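Local coordinates for tRNA dimethylallyltransferase (Staphylococcus epidermidis ATCC 12228, PDB 3D3Q), which probably catalyses the transfer of a dimethylallyl group from dimethylallyl diphosphate to the adenine at position 37 of tRNAs that read codons beginning with uridine, at residues Q45-G50 / Q242-I247; I220-G225 / N264-L269; G248-V253 / K270-Q275. One frame throughout, in Å; residues are numbered along the deposited sequence.

Contact 1 (Q45-G50 / Q242-I247)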
loop_
_atom_site.group_PDB
_atom_site.type_symbol
_atom_site.label_atom_id
_atom_site.label_comp_id
_atom_site.label_asym_id
_atom_site.label_seq_id
_atom_site.Cartn_x
_atom_site.Cartn_y
_atom_site.Cartn_z
ATOM N N GLN A 45 15.346 -7.828 11.624
ATOM C CA GLN A 45 15.868 -9.170 11.457
ATOM C C GLN A 45 15.298 -10.087 12.541
ATOM O O GLN A 45 15.179 -9.693 13.702
ATOM C CB GLN A 45 17.399 -9.128 11.501
ATOM C CG GLN A 45 17.926 -8.384 12.722
ATOM C CD GLN A 45 19.256 -7.683 12.482
ATOM O OE1 GLN A 45 19.400 -6.923 11.521
ATOM N NE2 GLN A 45 20.223 -7.917 13.368
ATOM N N GLY A 46 14.923 -11.304 12.153
ATOM C CA GLY A 46 14.357 -12.239 13.115
ATOM C C GLY A 46 12.848 -12.301 12.995
ATOM O O GLY A 46 12.208 -13.280 13.400
HETATM N N MSE A 47 12.281 -11.234 12.439
HETATM C CA MSE A 47 10.844 -11.137 12.239
HETATM C C MSE A 47 10.568 -11.331 10.751
HETATM O O MSE A 47 10.339 -10.370 10.023
HETATM C CB MSE A 47 10.352 -9.773 12.702
HETATM C CG MSE A 47 10.875 -9.416 14.071
HETATM SE SE MSE A 47 10.152 -7.764 14.716
HETATM C CE MSE A 47 8.759 -8.435 15.866
ATOM N N ASP A 48 10.584 -12.589 10.312
ATOM C CA ASP A 48 10.368 -12.918 8.909
ATOM C C ASP A 48 8.977 -13.483 8.593
ATOM O O ASP A 48 8.353 -13.100 7.603
ATOM C CB ASP A 48 11.446 -13.906 8.438
ATOM C CG ASP A 48 12.799 -13.684 9.124
ATOM O OD1 ASP A 48 13.278 -12.526 9.203
ATOM O OD2 ASP A 48 13.397 -14.682 9.581
ATOM N N ILE A 49 8.491 -14.384 9.434
ATOM C CA ILE A 49 7.192 -14.996 9.210
ATOM C C ILE A 49 6.009 -14.054 9.398
ATOM O O ILE A 49 5.144 -13.966 8.533
ATOM C CB ILE A 49 7.002 -16.212 10.135
ATOM C CG1 ILE A 49 8.041 -17.275 9.801
ATOM C CG2 ILE A 49 5.582 -16.757 9.996
ATOM C CD1 ILE A 49 8.002 -18.471 10.711
ATOM N N GLY A 50 5.964 -13.356 10.526
ATOM C CA GLY A 50 4.845 -12.458 10.780
ATOM C C GLY A 50 4.784 -11.233 9.884
ATOM O O GLY A 50 3.801 -10.496 9.880
ATOM N N GLN A 242 8.845 -1.435 19.877
ATOM C CA GLN A 242 7.843 -0.984 18.922
ATOM C C GLN A 242 7.474 -2.106 17.973
ATOM O O GLN A 242 6.301 -2.364 17.722
ATOM C CB GLN A 242 8.381 0.207 18.128
ATOM C CG GLN A 242 7.884 0.297 16.690
ATOM C CD GLN A 242 8.555 1.411 15.914
ATOM O OE1 GLN A 242 9.777 1.454 15.798
ATOM N NE2 GLN A 242 7.755 2.326 15.384
ATOM N N SER A 243 8.485 -2.778 17.442
ATOM C CA SER A 243 8.250 -3.869 16.509
ATOM C C SER A 243 7.304 -4.936 17.070
ATOM O O SER A 243 6.435 -5.422 16.355
ATOM C CB SER A 243 9.579 -4.500 16.140
ATOM O OG SER A 243 10.281 -4.823 17.319
HETATM N N MSE A 244 7.467 -5.292 18.344
HETATM C CA MSE A 244 6.628 -6.315 18.976
HETATM C C MSE A 244 5.192 -5.885 19.195
HETATM O O MSE A 244 4.409 -6.618 19.800
HETATM C CB MSE A 244 7.209 -6.723 20.325
HETATM C CG MSE A 244 8.508 -7.491 20.254
HETATM SE SE MSE A 244 8.311 -9.289 19.584
HETATM C CE MSE A 244 7.948 -10.200 21.249
ATOM N N GLN A 245 4.855 -4.691 18.716
ATOM C CA GLN A 245 3.509 -4.140 18.862
ATOM C C GLN A 245 2.744 -4.227 17.572
ATOM O O GLN A 245 1.570 -3.876 17.523
ATOM C CB GLN A 245 3.586 -2.680 19.303
ATOM C CG GLN A 245 3.946 -2.513 20.748
ATOM C CD GLN A 245 2.888 -3.104 21.637
ATOM O OE1 GLN A 245 1.732 -2.690 21.591
ATOM N NE2 GLN A 245 3.267 -4.081 22.454
ATOM N N ALA A 246 3.421 -4.683 16.526
ATOM C CA ALA A 246 2.793 -4.810 15.213
ATOM C C ALA A 246 1.803 -5.963 15.204
ATOM O O ALA A 246 1.988 -6.963 15.904
ATOM C CB ALA A 246 3.851 -5.027 14.138
ATOM N N ILE A 247 0.750 -5.815 14.408
ATOM C CA ILE A 247 -0.261 -6.848 14.313
ATOM C C ILE A 247 0.422 -8.161 13.909
ATOM O O ILE A 247 1.160 -8.220 12.924
ATOM C CB ILE A 247 -1.366 -6.445 13.293
ATOM C CG1 ILE A 247 -1.737 -7.658 12.443
ATOM C CG2 ILE A 247 -0.923 -5.222 12.467
ATOM C CD1 ILE A 247 -2.515 -7.317 11.198
#

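Contact 2 (I220-G225 / N264-L269)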
loop_
_atom_site.group_PDB
_atom_site.type_symbol
_atom_site.label_atom_id
_atom_site.label_comp_id
_atom_site.label_asym_id
_atom_site.label_seq_id
_atom_site.Cartn_x
_atom_site.Cartn_y
_atom_site.Cartn_z
ATOM N N ILE A 220 -2.055 -19.929 7.467
ATOM C CA ILE A 220 -0.776 -20.420 6.980
ATOM C C ILE A 220 0.375 -20.003 7.888
ATOM O O ILE A 220 1.249 -20.809 8.196
ATOM C CB ILE A 220 -0.495 -19.914 5.567
ATOM C CG1 ILE A 220 -1.673 -20.237 4.651
ATOM C CG2 ILE A 220 0.771 -20.559 5.039
ATOM C CD1 ILE A 220 -1.547 -19.648 3.263
HETATM N N MSE A 221 0.377 -18.742 8.312
HETATM C CA MSE A 221 1.438 -18.249 9.185
HETATM C C MSE A 221 1.527 -19.093 10.452
HETATM O O MSE A 221 2.619 -19.490 10.864
HETATM C CB MSE A 221 1.206 -16.793 9.585
HETATM C CG MSE A 221 1.080 -15.805 8.441
HETATM SE SE MSE A 221 1.328 -13.964 9.062
HETATM C CE MSE A 221 -0.081 -13.839 10.398
ATOM N N LEU A 222 0.380 -19.350 11.078
ATOM C CA LEU A 222 0.347 -20.154 12.294
ATOM C C LEU A 222 0.913 -21.515 11.956
ATOM O O LEU A 222 1.670 -22.095 12.729
ATOM C CB LEU A 222 -1.091 -20.306 12.810
ATOM C CG LEU A 222 -1.689 -19.197 13.689
ATOM C CD1 LEU A 222 -0.940 -19.105 15.008
ATOM C CD2 LEU A 222 -1.622 -17.885 12.964
ATOM N N GLY A 223 0.551 -22.002 10.774
ATOM C CA GLY A 223 1.012 -23.301 10.325
ATOM C C GLY A 223 2.473 -23.321 9.944
ATOM O O GLY A 223 3.063 -24.386 9.848
ATOM N N HIS A 224 3.071 -22.157 9.728
ATOM C CA HIS A 224 4.474 -22.132 9.358
ATOM C C HIS A 224 5.430 -21.858 10.518
ATOM O O HIS A 224 6.645 -21.849 10.331
ATOM C CB HIS A 224 4.703 -21.128 8.233
ATOM C CG HIS A 224 4.445 -21.686 6.867
ATOM N ND1 HIS A 224 4.763 -21.003 5.711
ATOM C CD2 HIS A 224 3.910 -22.865 6.469
ATOM C CE1 HIS A 224 4.435 -21.735 4.662
ATOM N NE2 HIS A 224 3.915 -22.871 5.094
ATOM N N GLY A 225 4.892 -21.640 11.714
ATOM C CA GLY A 225 5.748 -21.396 12.858
ATOM C C GLY A 225 5.777 -19.971 13.369
ATOM O O GLY A 225 6.754 -19.562 14.000
ATOM N N ASN A 264 -9.066 -17.424 20.930
ATOM C CA ASN A 264 -9.458 -16.027 21.054
ATOM C C ASN A 264 -8.430 -15.073 20.430
ATOM O O ASN A 264 -8.789 -14.144 19.697
ATOM C CB ASN A 264 -9.679 -15.695 22.530
ATOM C CG ASN A 264 -10.961 -16.305 23.067
ATOM O OD1 ASN A 264 -11.274 -16.185 24.246
ATOM N ND2 ASN A 264 -11.722 -16.957 22.187
ATOM N N ALA A 265 -7.155 -15.318 20.712
ATOM C CA ALA A 265 -6.073 -14.507 20.178
ATOM C C ALA A 265 -6.081 -14.547 18.655
ATOM O O ALA A 265 -6.066 -13.505 17.998
ATOM C CB ALA A 265 -4.739 -15.009 20.706
ATOM N N VAL A 266 -6.095 -15.746 18.088
ATOM C CA VAL A 266 -6.102 -15.876 16.642
ATOM C C VAL A 266 -7.300 -15.154 16.057
ATOM O O VAL A 266 -7.217 -14.574 14.976
ATOM C CB VAL A 266 -6.146 -17.350 16.212
ATOM C CG1 VAL A 266 -6.229 -17.447 14.691
ATOM C CG2 VAL A 266 -4.902 -18.063 16.721
ATOM N N GLU A 267 -8.417 -15.194 16.775
ATOM C CA GLU A 267 -9.630 -14.522 16.327
ATOM C C GLU A 267 -9.370 -13.022 16.173
ATOM O O GLU A 267 -9.830 -12.393 15.215
ATOM C CB GLU A 267 -10.747 -14.733 17.334
ATOM C CG GLU A 267 -11.897 -13.803 17.092
ATOM C CD GLU A 267 -13.203 -14.523 16.914
ATOM O OE1 GLU A 267 -13.781 -14.950 17.943
ATOM O OE2 GLU A 267 -13.633 -14.687 15.746
ATOM N N LYS A 268 -8.629 -12.458 17.129
ATOM C CA LYS A 268 -8.291 -11.040 17.110
ATOM C C LYS A 268 -7.193 -10.732 16.096
ATOM O O LYS A 268 -7.144 -9.636 15.536
ATOM C CB LYS A 268 -7.869 -10.579 18.507
ATOM C CG LYS A 268 -9.002 -10.647 19.524
ATOM C CD LYS A 268 -8.662 -9.929 20.828
ATOM C CE LYS A 268 -7.445 -10.558 21.526
ATOM N NZ LYS A 268 -7.118 -9.930 22.853
ATOM N N LEU A 269 -6.313 -11.702 15.862
ATOM C CA LEU A 269 -5.233 -11.533 14.897
ATOM C C LEU A 269 -5.782 -11.415 13.465
ATOM O O LEU A 269 -5.322 -10.581 12.686
ATOM C CB LEU A 269 -4.250 -12.709 14.999
ATOM C CG LEU A 269 -3.164 -12.862 13.930
ATOM C CD1 LEU A 269 -2.361 -11.590 13.816
ATOM C CD2 LEU A 269 -2.260 -14.029 14.289
#

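Contact 3 (G248-V253 / K270-Q275)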
loop_
_atom_site.group_PDB
_atom_site.type_symbol
_atom_site.label_atom_id
_atom_site.label_comp_id
_atom_site.label_asym_id
_atom_site.label_seq_id
_atom_site.Cartn_x
_atom_site.Cartn_y
_atom_site.Cartn_z
ATOM N N GLY A 248 0.187 -9.201 14.699
ATOM C CA GLY A 248 0.805 -10.485 14.432
ATOM C C GLY A 248 1.837 -10.864 15.494
ATOM O O GLY A 248 2.426 -11.942 15.457
ATOM N N TYR A 249 2.065 -9.972 16.444
ATOM C CA TYR A 249 3.007 -10.241 17.497
ATOM C C TYR A 249 2.406 -9.807 18.809
ATOM O O TYR A 249 2.477 -10.535 19.796
ATOM C CB TYR A 249 4.333 -9.506 17.278
ATOM C CG TYR A 249 5.103 -9.954 16.067
ATOM C CD1 TYR A 249 4.762 -9.507 14.809
ATOM C CD2 TYR A 249 6.162 -10.838 16.180
ATOM C CE1 TYR A 249 5.456 -9.925 13.687
ATOM C CE2 TYR A 249 6.866 -11.264 15.064
ATOM C CZ TYR A 249 6.509 -10.799 13.819
ATOM O OH TYR A 249 7.211 -11.188 12.703
ATOM N N LYS A 250 1.802 -8.623 18.826
ATOM C CA LYS A 250 1.196 -8.111 20.052
ATOM C C LYS A 250 0.028 -8.986 20.521
ATOM O O LYS A 250 -0.256 -9.045 21.715
ATOM C CB LYS A 250 0.718 -6.659 19.867
ATOM C CG LYS A 250 -0.416 -6.492 18.876
ATOM C CD LYS A 250 -0.995 -5.081 18.868
ATOM C CE LYS A 250 -2.145 -4.998 17.865
ATOM N NZ LYS A 250 -2.765 -3.653 17.792
ATOM N N GLU A 251 -0.634 -9.679 19.596
ATOM C CA GLU A 251 -1.757 -10.534 19.966
ATOM C C GLU A 251 -1.287 -11.855 20.535
ATOM O O GLU A 251 -1.893 -12.400 21.450
ATOM C CB GLU A 251 -2.665 -10.804 18.764
ATOM C CG GLU A 251 -3.263 -9.548 18.155
ATOM C CD GLU A 251 -2.464 -9.034 16.977
ATOM O OE1 GLU A 251 -1.291 -9.457 16.823
ATOM O OE2 GLU A 251 -3.010 -8.194 16.219
ATOM N N LEU A 252 -0.192 -12.362 19.991
ATOM C CA LEU A 252 0.354 -13.626 20.445
ATOM C C LEU A 252 1.183 -13.535 21.717
ATOM O O LEU A 252 1.342 -14.527 22.411
ATOM C CB LEU A 252 1.183 -14.270 19.329
ATOM C CG LEU A 252 0.435 -14.582 18.022
ATOM C CD1 LEU A 252 1.389 -15.187 16.996
ATOM C CD2 LEU A 252 -0.701 -15.537 18.288
ATOM N N VAL A 253 1.720 -12.368 22.040
ATOM C CA VAL A 253 2.528 -12.274 23.259
ATOM C C VAL A 253 1.737 -12.699 24.495
ATOM O O VAL A 253 2.232 -13.454 25.325
ATOM C CB VAL A 253 3.093 -10.842 23.494
ATOM C CG1 VAL A 253 3.914 -10.805 24.771
ATOM C CG2 VAL A 253 3.966 -10.432 22.327
ATOM N N LYS A 270 -6.764 -12.244 13.119
ATOM C CA LYS A 270 -7.353 -12.194 11.780
ATOM C C LYS A 270 -8.205 -10.938 11.636
ATOM O O LYS A 270 -8.388 -10.427 10.532
ATOM C CB LYS A 270 -8.227 -13.421 11.524
ATOM C CG LYS A 270 -7.495 -14.760 11.629
ATOM C CD LYS A 270 -8.432 -15.926 11.324
ATOM C CE LYS A 270 -7.739 -17.255 11.488
ATOM N NZ LYS A 270 -8.572 -18.347 10.950
ATOM N N GLN A 271 -8.734 -10.448 12.752
ATOM C CA GLN A 271 -9.546 -9.251 12.711
ATOM C C GLN A 271 -8.644 -8.042 12.458
ATOM O O GLN A 271 -8.792 -7.365 11.443
ATOM C CB GLN A 271 -10.319 -9.076 14.019
ATOM C CG GLN A 271 -11.492 -8.123 13.889
ATOM C CD GLN A 271 -11.958 -7.555 15.215
ATOM O OE1 GLN A 271 -12.984 -6.877 15.274
ATOM N NE2 GLN A 271 -11.204 -7.819 16.282
ATOM N N HIS A 272 -7.708 -7.771 13.367
ATOM C CA HIS A 272 -6.778 -6.641 13.201
ATOM C C HIS A 272 -6.187 -6.660 11.793
ATOM O O HIS A 272 -5.879 -5.616 11.234
ATOM C CB HIS A 272 -5.606 -6.730 14.190
ATOM C CG HIS A 272 -5.976 -6.477 15.616
ATOM N ND1 HIS A 272 -6.886 -7.250 16.302
ATOM C CD2 HIS A 272 -5.529 -5.552 16.494
ATOM C CE1 HIS A 272 -6.983 -6.814 17.545
ATOM N NE2 HIS A 272 -6.170 -5.785 17.687
ATOM N N SER A 273 -6.007 -7.858 11.238
ATOM C CA SER A 273 -5.439 -7.983 9.917
ATOM C C SER A 273 -6.443 -7.521 8.887
ATOM O O SER A 273 -6.077 -6.875 7.906
ATOM C CB SER A 273 -5.018 -9.424 9.645
ATOM O OG SER A 273 -3.930 -9.816 10.463
ATOM N N ARG A 274 -7.711 -7.848 9.098
ATOM C CA ARG A 274 -8.756 -7.424 8.165
ATOM C C ARG A 274 -8.939 -5.906 8.214
ATOM O O ARG A 274 -9.024 -5.261 7.178
ATOM C CB ARG A 274 -10.096 -8.103 8.490
ATOM C CG ARG A 274 -10.141 -9.604 8.251
ATOM C CD ARG A 274 -11.560 -10.127 8.423
ATOM N NE ARG A 274 -12.033 -10.005 9.800
ATOM C CZ ARG A 274 -11.970 -10.981 10.706
ATOM N NH1 ARG A 274 -11.453 -12.158 10.380
ATOM N NH2 ARG A 274 -12.427 -10.784 11.938
ATOM N N GLN A 275 -9.002 -5.340 9.417
ATOM C CA GLN A 275 -9.182 -3.901 9.578
ATOM C C GLN A 275 -8.008 -3.152 8.977
ATOM O O GLN A 275 -8.179 -2.160 8.268
ATOM C CB GLN A 275 -9.299 -3.538 11.051
ATOM C CG GLN A 275 -10.493 -4.164 11.750
ATOM C CD GLN A 275 -10.400 -4.052 13.269
ATOM O OE1 GLN A 275 -10.178 -2.971 13.807
ATOM N NE2 GLN A 275 -10.575 -5.175 13.963
#

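Contact 1 (Q45-G50 / Q242-I247)
Selenomethionine Met47 bridges two distant loops of this P-loop NTPase-type fold by resting its selenium against Ser243 and its terminal methyl against Met244, itself a selenomethionine. Residues 45-50 belong to the long loop that follows strand 33-37, whereas 242-247 form part of the linker between helices 226-235 and 252-257, with a short 3-10 turn at 243-245 closed by Gln245 N to Gln242 O. The backbones stay well apart, 8.8 Å between the CA atoms of Met47 and Ser243, and one long side chain fills most of that distance. Met47 begins with CG anti to its carbonyl carbon and runs on extended at chi2 (-176°), which carries SE outward. A bend at chi3 (99°) then turns CE along the 3-10 turn. CE of Met47 lies 3.8 Å from Ser243 O and within van der Waals range of Met244. Met244 starts away from the other loop, but bends at both chi2 and chi3 fold the chain back, and the two selenomethionines meet at an oblique angle. The hydroxyl of Ser243 is not held by Met47: its polar partner is the carbonyl O of Pro72, to which OG is hydrogen-bonded. Leu233 of helix 226-235 touches both selenomethionines and Tyr249 packs on Met47, in a contact whose three touching residues are all buried. On the 45-50 side Glu229 of the same helix accepts the backbone N-H groups of Asp48 and Ile49. Residues 245-250 of the linker interact by similarity with substrate tRNA; the contact joins the residues just before them, Ser243 and Met244, to the 45-50 loop. Across the seam Met47 SE is 3.6 Å from Ser243 CB, and Met47 CE is 3.8 Å from Met244 SE.

Contact 2 (I220-G225 / N264-L269)
Leu269 N donates to Ala265 O at 2.8 Å, a bond within helix 262-286, on which Leu269 faces Leu222 and Met221 of helix 207-224. A second such bond joins Lys268 N to Asn264 O. Between the helices themselves the contact is apolar. The axes of the segments 220-224 and 264-269 approach to 12.6 Å and their directions differ by 131°, a wide, strongly inclined pairing that is bridged by side chains alone. Leu222 and Leu269 do so by sliding past each other in opposite directions, and their CD2 methyls meet at 4.1 Å. In the conformations that bring these methyls together, Leu269 places CG opposite its own backbone N (chi1 170°), whereas Leu222 places CG opposite its carbonyl carbon. The other branch of Leu222 goes one turn back along the partner helix, where CD1 lies 4.4 Å from Val266 CG2. From the preceding position Met221, a selenomethionine, adds its terminal methyl, with CE 4.5 Å from Leu269 CD2, a loose touch. Leu269 CD2 is therefore approached by both Leu222 and Met221. Beyond these residues Gly225, with a phi of 107°, forms a Schellman motif and at the same time occupies the N-cap position of helix 226-235, so the chain turns at once from one helix into the next. Leu226 of that new helix packs on both Met221 and Leu269. The side chain of Met221 is about 7 Å from that of Thr16, a residue assigned by similarity to the substrate-binding site. What results is an apolar junction of three helices, 207-224, 226-235 and 262-286, near the predicted P-loop of this IPP transferase.

Contact 3 (G248-V253 / K270-Q275)
Lys250 and Glu251, the two residues that reach His272, sit on a turn that opens at Gly248 (phi 112°) and winds into the weakly bonded start of helix 252-257, with Val253 N bonded to Tyr249 O. His272 projects from a regular turn of helix 262-286, in which Arg274 N bonds to Lys270 O. The carboxylate of Glu251 has two tasks. Its OE1 accepts the N-H of Gly248 at 2.6 Å through the syn lone pair, in a fairly straight bond that folds the side chain back over its own turn. OE2 then lies over one face of the His272 ring, 3.4 Å above its plane and displaced toward the rim, with CG the nearest ring atom. The carboxylate stands almost perpendicular to the imidazole (87°), and the contact is not a hydrogen bond. Lys250 comes instead to the ring edge. With CG between the backbone N and the carbonyl carbon (chi1 66°), its chain runs extended from there, and NZ ends near the ring plane, 3.6 Å from His272 CD2 and 4.0 Å from NE2, close but not bonded. ND1 of His272 is hydrogen-bonded to the carbonyl O of Lys268, one turn earlier in the same helix, which restrains the ring's rotation. Glu251 also packs on Leu269, which extends the seam along that helix. Lys250 is the last of residues 245-250, which by similarity interact with substrate tRNA, and the His272 side chain is about 11 Å from that of Thr16. The arrangement packs the proposed tRNA-interacting loop of an IPP transferase against the long helix 262-286 near its predicted P-loop site.

Overall arrangement
The three contacts lie close together on one side of the chain's centre. Contact 1 is about 14 Å from contact 2 and 11 Å from contact 3, and contacts 2 and 3 are about 8 Å apart, all centre to centre. Contacts 2 and 3 share helix 262-286 on consecutive stretches, and contacts 1 and 3 share the linker between helices 226-235 and 252-257. Along the chain contact 1 closes before contact 3 opens, whereas contact 2 crosses both. Tyr249 meets Gly50, Ile49 packs on the end of helix 207-224, and Leu269 rests on Gly248. Residues 245-250, proposed to meet tRNA, thus belong to a linker that packs against both the 45-50 loop and helix 262-286.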